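Local atomic coordinates of transcription termination factor FttA (Pyrococcus horikoshii, PDB entry 3AF6), a protein that probably ends transcription throughout the archaeal genome by cutting nascent RNA, acting as a zinc-dependent endonuclease and 5'-3' exonuclease of the metallo-beta-lactamase superfamily. Residues 600-603 and 604-607; 627-630 and 631-635; 401-404 and 405-409; 352-355 and 356-359. All blocks are in the same frame, centred on the assembly; numbering follows the deposited sequence.

Contact 1: residues 600-603 and 604-607; sequences LMNY and VAKV
Y603 and V607 lie one turn apart where helix 597-606 ends, and the tyrosine ring reaches V607. Its CB sits against the main chain leading to V604. The first torsion sets CG opposite the tyrosine's own N (chi1 -176°), beside its carbonyl carbon, and the ring therefore runs toward the C-terminal end of the helix. CD2 of Y603 lies 4.0 Å from V604 N, while CE2, one atom further out, meets V607 at 4.1 Å from its CB; CG2 of the valine is the next atom along. The valine approaches the ring at a slant. At the tip, the tyrosine OH is hydrogen-bonded to the carbonyl O of N380, which probably holds the ring in its direction. The backbone supports the same pair: V607 N donates to Y603 O (2.8 Å), and V607 is the first residue to leave helical angles. One step back, K606 N bonds to N602 O at 3.0 Å, and the aliphatic CG of K606 lies alongside that same oxygen. V604 N bonds to L600 O and more weakly to M601 O; CG2 of V604 is 3.4 Å from L600 O. Among its neighbours, helix 597-606 packs M601 and V604 against helix 621-635, and L600, Y603 and V604 against strand 388-392. F370 meets the tyrosine ring edge-to-face and F368 meets it with the planes at about 55°, while the side chain of L600 lies about 8 Å from that of the zinc ligand D367.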
loop_
_atom_site.group_PDB
_atom_site.type_symbol
_atom_site.label_atom_id
_atom_site.label_comp_id
_atom_site.label_asym_id
_atom_site.label_seq_id
_atom_site.Cartn_x
_atom_site.Cartn_y
_atom_site.Cartn_z
ATOM N N LEU A 600 2.251 18.912 9.601
ATOM C CA LEU A 600 1.010 19.102 8.870
ATOM C C LEU A 600 0.874 20.565 8.462
ATOM O O LEU A 600 0.596 20.866 7.307
ATOM C CB LEU A 600 -0.195 18.660 9.714
ATOM C CG LEU A 600 -0.322 17.172 10.101
ATOM C CD1 LEU A 600 -1.429 17.034 11.133
ATOM C CD2 LEU A 600 -0.607 16.290 8.886
ATOM N N MET A 601 1.087 21.479 9.401
ATOM C CA MET A 601 0.972 22.890 9.077
ATOM C C MET A 601 1.984 23.227 7.998
ATOM O O MET A 601 1.666 23.908 7.016
ATOM C CB MET A 601 1.215 23.756 10.313
ATOM C CG MET A 601 0.115 23.686 11.379
ATOM S SD MET A 601 -1.523 24.366 10.896
ATOM C CE MET A 601 -1.256 26.131 11.069
ATOM N N ASN A 602 3.201 22.725 8.163
ATOM C CA ASN A 602 4.259 22.996 7.200
ATOM C C ASN A 602 3.946 22.426 5.822
ATOM O O ASN A 602 4.409 22.948 4.812
ATOM C CB ASN A 602 5.592 22.442 7.708
ATOM C CG ASN A 602 6.730 22.690 6.739
ATOM O OD1 ASN A 602 7.485 21.778 6.411
ATOM N ND2 ASN A 602 6.859 23.925 6.275
ATOM N N TYR A 603 3.162 21.356 5.770
ATOM C CA TYR A 603 2.807 20.769 4.482
ATOM C C TYR A 603 1.874 21.722 3.749
ATOM O O TYR A 603 1.909 21.825 2.520
ATOM C CB TYR A 603 2.097 19.418 4.654
ATOM C CG TYR A 603 1.802 18.741 3.331
ATOM C CD1 TYR A 603 2.817 18.095 2.615
ATOM C CD2 TYR A 603 0.545 18.844 2.739
ATOM C CE1 TYR A 603 2.588 17.576 1.333
ATOM C CE2 TYR A 603 0.305 18.338 1.467
ATOM C CZ TYR A 603 1.331 17.706 0.771
ATOM O OH TYR A 603 1.100 17.213 -0.491
ATOM N N VAL A 604 1.029 22.413 4.508
ATOM C CA VAL A 604 0.088 23.345 3.909
ATOM C C VAL A 604 0.884 24.511 3.351
ATOM O O VAL A 604 0.697 24.911 2.200
ATOM C CB VAL A 604 -0.941 23.855 4.946
ATOM C CG1 VAL A 604 -1.946 24.782 4.273
ATOM C CG2 VAL A 604 -1.663 22.671 5.584
ATOM N N ALA A 605 1.785 25.043 4.168
ATOM C CA ALA A 605 2.636 26.162 3.758
ATOM C C ALA A 605 3.372 25.868 2.442
ATOM O O ALA A 605 3.376 26.696 1.529
ATOM C CB ALA A 605 3.642 26.477 4.860
ATOM N N LYS A 606 3.969 24.686 2.345
ATOM C CA LYS A 606 4.722 24.299 1.156
ATOM C C LYS A 606 3.929 23.719 -0.020
ATOM O O LYS A 606 4.381 23.814 -1.159
ATOM C CB LYS A 606 5.799 23.275 1.522
ATOM C CG LYS A 606 6.742 23.679 2.640
ATOM C CD LYS A 606 7.969 24.407 2.108
ATOM C CE LYS A 606 9.079 24.460 3.158
ATOM N NZ LYS A 606 8.626 25.094 4.436
ATOM N N VAL A 607 2.773 23.109 0.218
ATOM C CA VAL A 607 2.055 22.514 -0.906
ATOM C C VAL A 607 1.836 23.514 -2.040
ATOM O O VAL A 607 1.551 24.694 -1.810
ATOM C CB VAL A 607 0.715 21.881 -0.470
ATOM C CG1 VAL A 607 -0.217 22.924 0.081
ATOM C CG2 VAL A 607 0.097 21.157 -1.638
#

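Contact 2: residues 627-630 and 631-635; sequences LATS and IHRKF
L627 and I631, one turn apart on helix 621-635, form the apolar part of this contact. CD1 of L627 lies 3.8 Å from CD1 of I631, and the two branched chains cross obliquely on the flank that faces strand 613-617 and helix 597-606. CG1 of I631 lies beside L627 O and 3.9 Å from CD1 of L627. A second kind of packing joins T629 and R633. Bent at chi3 (48°), the arginine chain folds back until one face of its guanidinium covers the threonine methyl, with T629 CG2 3.5 Å from R633 NH1 and 3.7 Å from CZ. The methyl is in place because CG2 lies opposite the threonine's N, which leaves OG1 beside that N and bonded to L625 O. Main-chain hydrogen bonds complete the contact: I631 N to L627 O (2.8 Å), H632 N to A628 O, R633 N to T629 O (3.1 Å) and K634 N to S630 O. The polar side groups look to residues beyond: S630 OG bonds D626 O, and H632 ND1 bonds I637 O, just before strand 638-640. The helix of this beta-alpha-beta unit is thus two-sided, with aliphatic branches turned to the sheet and a charged guanidinium on the outer flank, lying face-on over a methyl in a van der Waals contact that uses none of its N-H groups.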
loop_
_atom_site.group_PDB
_atom_site.type_symbol
_atom_site.label_atom_id
_atom_site.label_comp_id
_atom_site.label_asym_id
_atom_site.label_seq_id
_atom_site.Cartn_x
_atom_site.Cartn_y
_atom_site.Cartn_z
ATOM N N LEU A 627 -6.982 21.410 13.569
ATOM C CA LEU A 627 -6.146 21.613 12.401
ATOM C C LEU A 627 -6.829 22.528 11.384
ATOM O O LEU A 627 -6.224 23.476 10.885
ATOM C CB LEU A 627 -5.816 20.263 11.771
ATOM C CG LEU A 627 -5.028 20.265 10.457
ATOM C CD1 LEU A 627 -3.688 21.005 10.623
ATOM C CD2 LEU A 627 -4.804 18.835 10.033
ATOM N N ALA A 628 -8.093 22.237 11.087
ATOM C CA ALA A 628 -8.880 23.017 10.130
ATOM C C ALA A 628 -8.961 24.481 10.549
ATOM O O ALA A 628 -8.698 25.384 9.750
ATOM C CB ALA A 628 -10.289 22.427 10.016
ATOM N N THR A 629 -9.341 24.706 11.803
ATOM C CA THR A 629 -9.447 26.053 12.342
ATOM C C THR A 629 -8.084 26.726 12.284
ATOM O O THR A 629 -7.972 27.885 11.874
ATOM C CB THR A 629 -9.918 26.030 13.812
ATOM O OG1 THR A 629 -11.287 25.607 13.872
ATOM C CG2 THR A 629 -9.775 27.407 14.441
ATOM N N SER A 630 -7.052 25.989 12.688
ATOM C CA SER A 630 -5.689 26.503 12.692
ATOM C C SER A 630 -5.185 26.901 11.309
ATOM O O SER A 630 -4.592 27.963 11.150
ATOM C CB SER A 630 -4.742 25.469 13.274
ATOM O OG SER A 630 -5.232 24.990 14.502
ATOM N N ILE A 631 -5.405 26.050 10.312
ATOM C CA ILE A 631 -4.957 26.351 8.954
ATOM C C ILE A 631 -5.585 27.652 8.461
ATOM O O ILE A 631 -4.899 28.531 7.939
ATOM C CB ILE A 631 -5.335 25.219 7.971
ATOM C CG1 ILE A 631 -4.533 23.955 8.297
ATOM C CG2 ILE A 631 -5.085 25.666 6.540
ATOM C CD1 ILE A 631 -4.935 22.753 7.491
ATOM N N HIS A 632 -6.897 27.768 8.635
ATOM C CA HIS A 632 -7.617 28.954 8.199
ATOM C C HIS A 632 -7.075 30.234 8.826
ATOM O O HIS A 632 -6.850 31.237 8.147
ATOM C CB HIS A 632 -9.095 28.845 8.557
ATOM C CG HIS A 632 -9.879 30.063 8.189
ATOM N ND1 HIS A 632 -10.165 30.393 6.880
ATOM C CD2 HIS A 632 -10.393 31.057 8.950
ATOM C CE1 HIS A 632 -10.822 31.537 6.854
ATOM N NE2 HIS A 632 -10.974 31.961 8.097
ATOM N N ARG A 633 -6.888 30.190 10.136
ATOM C CA ARG A 633 -6.404 31.332 10.880
ATOM C C ARG A 633 -4.995 31.754 10.474
ATOM O O ARG A 633 -4.699 32.944 10.417
ATOM C CB ARG A 633 -6.460 31.003 12.370
ATOM C CG ARG A 633 -6.300 32.179 13.306
ATOM C CD ARG A 633 -6.979 31.853 14.626
ATOM N NE ARG A 633 -6.589 30.525 15.090
ATOM C CZ ARG A 633 -7.340 29.753 15.870
ATOM N NH1 ARG A 633 -8.531 30.179 16.277
ATOM N NH2 ARG A 633 -6.903 28.549 16.232
ATOM N N LYS A 634 -4.133 30.788 10.170
ATOM C CA LYS A 634 -2.760 31.108 9.798
ATOM C C LYS A 634 -2.511 31.321 8.318
ATOM O O LYS A 634 -1.584 32.040 7.950
ATOM C CB LYS A 634 -1.801 30.027 10.295
ATOM C CG LYS A 634 -0.347 30.316 9.954
ATOM C CD LYS A 634 0.565 29.318 10.607
ATOM C CE LYS A 634 2.019 29.624 10.345
ATOM N NZ LYS A 634 2.862 28.609 11.041
ATOM N N PHE A 635 -3.328 30.715 7.464
ATOM C CA PHE A 635 -3.121 30.863 6.030
ATOM C C PHE A 635 -4.284 31.548 5.338
ATOM O O PHE A 635 -4.162 32.005 4.195
ATOM C CB PHE A 635 -2.888 29.492 5.395
ATOM C CG PHE A 635 -1.726 28.740 5.979
ATOM C CD1 PHE A 635 -0.426 29.183 5.786
ATOM C CD2 PHE A 635 -1.933 27.585 6.730
ATOM C CE1 PHE A 635 0.655 28.487 6.332
ATOM C CE2 PHE A 635 -0.852 26.884 7.281
ATOM C CZ PHE A 635 0.440 27.340 7.079
#

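Contact 3: residues 401-404 and 405-409; sequences IQMP and REEAE
M403 and P404 bring the loop 401-404 against the first turn of helix 405-420, where they meet E407 and A408. The approach is prepared at Q402, whose backbone N is hydrogen-bonded to OD2 of D596, and continued at M403, whose N bonds OD1 of D589. The methionine chain leaves extended, CG opposite the backbone N (chi1 178°), and turns only at chi3 (-85°). Its sulfur ends against A408, with SD of M403 3.6 Å from A408 CA and 3.8 Å from A408 CB. CG and CE of M403 each lie 3.7 Å from OE2 of E407, and the two chains cross at about a right angle. P404 follows at the N-cap position. Its carbonyl accepts the first full helical bond, from A408 N at 3.0 Å and fairly straight (158° at the hydrogen), along with a weak one from E407 N. The pyrrolidine ring runs side by side with the E407 chain, both pointing the same way, and CD of P404 is 3.8 Å from OE1 of E407. That carboxylate thus meets C-H groups of the loop, while its OE2 makes a salt bridge with NH2 of R411, one turn further along the helix. The chemistry of the contact is consistent with a helix start led by a proline that offers no polar side chain of its own: the glutamate's negative charge near the N-terminal end probably suits the helix dipole, and the salt bridge to R411 would partly balance it.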
loop_
_atom_site.group_PDB
_atom_site.type_symbol
_atom_site.label_atom_id
_atom_site.label_comp_id
_atom_site.label_asym_id
_atom_site.label_seq_id
_atom_site.Cartn_x
_atom_site.Cartn_y
_atom_site.Cartn_z
ATOM N N ILE A 401 2.986 17.607 18.956
ATOM C CA ILE A 401 4.333 17.631 18.407
ATOM C C ILE A 401 5.006 16.328 18.818
ATOM O O ILE A 401 5.076 15.996 20.003
ATOM C CB ILE A 401 5.177 18.822 18.952
ATOM C CG1 ILE A 401 4.750 20.130 18.284
ATOM C CG2 ILE A 401 6.646 18.588 18.685
ATOM C CD1 ILE A 401 3.501 20.728 18.866
ATOM N N GLN A 402 5.483 15.578 17.833
ATOM C CA GLN A 402 6.163 14.329 18.127
ATOM C C GLN A 402 7.580 14.634 18.555
ATOM O O GLN A 402 8.142 15.676 18.221
ATOM C CB GLN A 402 6.179 13.417 16.902
ATOM C CG GLN A 402 4.808 12.912 16.522
ATOM C CD GLN A 402 4.735 12.396 15.106
ATOM O OE1 GLN A 402 3.660 12.028 14.627
ATOM N NE2 GLN A 402 5.872 12.367 14.422
ATOM N N MET A 403 8.142 13.710 19.312
ATOM C CA MET A 403 9.498 13.795 19.824
ATOM C C MET A 403 10.496 13.735 18.658
ATOM O O MET A 403 10.321 12.952 17.725
ATOM C CB MET A 403 9.696 12.607 20.766
ATOM C CG MET A 403 11.050 12.441 21.400
ATOM S SD MET A 403 11.044 10.907 22.375
ATOM C CE MET A 403 10.348 11.488 23.926
ATOM N N PRO A 404 11.547 14.571 18.686
ATOM C CA PRO A 404 12.552 14.569 17.613
ATOM C C PRO A 404 13.089 13.150 17.385
ATOM O O PRO A 404 13.397 12.445 18.344
ATOM C CB PRO A 404 13.629 15.501 18.152
ATOM C CG PRO A 404 12.855 16.470 18.963
ATOM C CD PRO A 404 11.870 15.587 19.699
ATOM N N ARG A 405 13.212 12.749 16.120
ATOM C CA ARG A 405 13.685 11.415 15.750
ATOM C C ARG A 405 14.921 10.927 16.491
ATOM O O ARG A 405 15.009 9.756 16.858
ATOM C CB ARG A 405 13.963 11.335 14.243
ATOM C CG ARG A 405 12.957 12.099 13.371
ATOM C CD ARG A 405 12.709 11.433 12.004
ATOM N NE ARG A 405 11.353 10.887 11.936
ATOM C CZ ARG A 405 11.032 9.611 12.138
ATOM N NH1 ARG A 405 11.977 8.715 12.411
ATOM N NH2 ARG A 405 9.755 9.237 12.099
ATOM N N GLU A 406 15.878 11.812 16.723
ATOM C CA GLU A 406 17.095 11.395 17.393
ATOM C C GLU A 406 16.939 11.272 18.897
ATOM O O GLU A 406 17.602 10.446 19.527
ATOM C CB GLU A 406 18.230 12.353 17.055
ATOM C CG GLU A 406 19.587 11.702 17.121
ATOM C CD GLU A 406 20.667 12.565 16.525
ATOM O OE1 GLU A 406 20.949 13.644 17.094
ATOM O OE2 GLU A 406 21.228 12.160 15.484
ATOM N N GLU A 407 16.070 12.091 19.479
ATOM C CA GLU A 407 15.842 12.033 20.915
ATOM C C GLU A 407 15.094 10.734 21.205
ATOM O O GLU A 407 15.311 10.091 22.226
ATOM C CB GLU A 407 15.005 13.225 21.365
ATOM C CG GLU A 407 14.883 13.373 22.868
ATOM C CD GLU A 407 13.892 14.463 23.260
ATOM O OE1 GLU A 407 14.056 15.618 22.804
ATOM O OE2 GLU A 407 12.945 14.165 24.025
ATOM N N ALA A 408 14.216 10.351 20.288
ATOM C CA ALA A 408 13.438 9.131 20.436
ATOM C C ALA A 408 14.379 7.950 20.302
ATOM O O ALA A 408 14.367 7.035 21.123
ATOM C CB ALA A 408 12.364 9.061 19.361
ATOM N N GLU A 409 15.186 7.982 19.248
ATOM C CA GLU A 409 16.159 6.932 18.977
ATOM C C GLU A 409 16.987 6.698 20.230
ATOM O O GLU A 409 17.188 5.560 20.660
ATOM C CB GLU A 409 17.074 7.362 17.836
ATOM C CG GLU A 409 18.005 6.280 17.352
ATOM C CD GLU A 409 18.928 6.762 16.247
ATOM O OE1 GLU A 409 19.986 7.360 16.571
ATOM O OE2 GLU A 409 18.590 6.549 15.055
#

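Contact 4: residues 352-355 and 356-359; sequences HLHI and GNGL
A first torsion of 169°, with CG opposite its own N, and a second of 57° turn the imidazole of H354 back over the loop 356-359. One face of the ring receives the carbonyl O of G356, which stands 3.5 Å above the plane and is offset toward the rim. CE1 of H354 is the ring atom nearest to G358 N, approached at a slant, and NE2 of H354 is 3.9 Å from N357 CA. The other nitrogen, ND1, is hydrogen-bonded to ND2 of N361, and the ring is thereby tied to the strand that follows. Strands 349-355 and 360-364 run antiparallel in a seven-stranded mixed sheet of the metallo-beta-lactamase fold, and residues 356-359 make the short turn of their beta-hairpin. G356 enters it at a positive phi of 74°, where I355 O and L359 CB leave no room for a CB; G358 is also at positive phi, and there the preceding carbonyl O takes up that room. Within the turn, G358 N makes a weak hydrogen bond to G356 O, so this carbonyl, besides facing the histidine ring, has a weak partner inside the turn. Across the turn, I355 O lies 3.3 Å from CB of L359. The I355 and L359 side chains both pack on I189 of strand 189-193 and on S186, and R385 NH1 makes a weak hydrogen bond to G358 O.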
loop_
_atom_site.group_PDB
_atom_site.type_symbol
_atom_site.label_atom_id
_atom_site.label_comp_id
_atom_site.label_asym_id
_atom_site.label_seq_id
_atom_site.Cartn_x
_atom_site.Cartn_y
_atom_site.Cartn_z
ATOM N N HIS A 352 -4.153 11.772 -6.432
ATOM C CA HIS A 352 -4.497 13.018 -7.110
ATOM C C HIS A 352 -5.517 12.771 -8.208
ATOM O O HIS A 352 -5.307 11.948 -9.100
ATOM C CB HIS A 352 -3.238 13.673 -7.699
ATOM C CG HIS A 352 -3.496 14.979 -8.390
ATOM N ND1 HIS A 352 -4.001 15.062 -9.673
ATOM C CD2 HIS A 352 -3.362 16.256 -7.956
ATOM C CE1 HIS A 352 -4.172 16.331 -9.996
ATOM N NE2 HIS A 352 -3.792 17.076 -8.972
ATOM N N LEU A 353 -6.632 13.482 -8.139
ATOM C CA LEU A 353 -7.657 13.306 -9.146
ATOM C C LEU A 353 -7.847 14.561 -9.976
ATOM O O LEU A 353 -8.182 15.635 -9.467
ATOM C CB LEU A 353 -8.988 12.890 -8.507
ATOM C CG LEU A 353 -9.008 11.537 -7.795
ATOM C CD1 LEU A 353 -10.435 11.213 -7.359
ATOM C CD2 LEU A 353 -8.482 10.445 -8.729
ATOM N N HIS A 354 -7.592 14.399 -11.264
ATOM C CA HIS A 354 -7.748 15.457 -12.241
ATOM C C HIS A 354 -9.138 15.185 -12.826
ATOM O O HIS A 354 -9.308 14.241 -13.600
ATOM C CB HIS A 354 -6.647 15.316 -13.300
ATOM C CG HIS A 354 -6.837 16.188 -14.498
ATOM N ND1 HIS A 354 -6.950 17.557 -14.412
ATOM C CD2 HIS A 354 -6.948 15.882 -15.811
ATOM C CE1 HIS A 354 -7.122 18.057 -15.622
ATOM N NE2 HIS A 354 -7.123 17.063 -16.488
ATOM N N ILE A 355 -10.125 15.991 -12.429
ATOM C CA ILE A 355 -11.506 15.817 -12.887
ATOM C C ILE A 355 -11.891 16.790 -13.998
ATOM O O ILE A 355 -11.629 17.990 -13.903
ATOM C CB ILE A 355 -12.498 15.975 -11.724
ATOM C CG1 ILE A 355 -12.113 15.025 -10.594
ATOM C CG2 ILE A 355 -13.910 15.662 -12.199
ATOM C CD1 ILE A 355 -12.949 15.185 -9.343
ATOM N N GLY A 356 -12.544 16.266 -15.036
ATOM C CA GLY A 356 -12.911 17.089 -16.176
ATOM C C GLY A 356 -11.584 17.297 -16.880
ATOM O O GLY A 356 -10.601 16.621 -16.542
ATOM N N ASN A 357 -11.511 18.183 -17.859
ATOM C CA ASN A 357 -10.213 18.400 -18.477
ATOM C C ASN A 357 -9.723 19.763 -18.010
ATOM O O ASN A 357 -9.559 20.687 -18.805
ATOM C CB ASN A 357 -10.295 18.355 -20.001
ATOM C CG ASN A 357 -8.928 18.541 -20.662
ATOM O OD1 ASN A 357 -7.971 17.815 -20.360
ATOM N ND2 ASN A 357 -8.831 19.522 -21.565
ATOM N N GLY A 358 -9.506 19.881 -16.705
ATOM C CA GLY A 358 -9.045 21.132 -16.138
ATOM C C GLY A 358 -10.124 21.774 -15.295
ATOM O O GLY A 358 -9.973 22.900 -14.821
ATOM N N LEU A 359 -11.217 21.046 -15.100
ATOM C CA LEU A 359 -12.332 21.546 -14.315
ATOM C C LEU A 359 -12.010 21.707 -12.831
ATOM O O LEU A 359 -12.226 22.776 -12.260
ATOM C CB LEU A 359 -13.537 20.620 -14.477
ATOM C CG LEU A 359 -14.794 21.050 -13.711
ATOM C CD1 LEU A 359 -15.206 22.467 -14.145
ATOM C CD2 LEU A 359 -15.925 20.053 -13.976
#

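Overall arrangement
Along the chain, contact 4 comes first, then contact 3, contact 1 and contact 2. Contacts 1 and 2 touch: their centres are 11 Å apart, and helices 597-606 and 621-635 pack together through M601, V604, I631, K634 and F635 in the C-terminal part of the metallo-beta-lactamase domain. The hairpin of contact 4 belongs to the same seven-stranded sheet that these helices cover, its centre 22 Å from that of contact 1. Contact 3, at the start of the Beta-Casp region, lies about 39 Å from contact 4, centre to centre. The side chains of L600, R405 and L627 lie about 12, 13 and 14 Å from a zinc ion, while contact 4 lies away from the site.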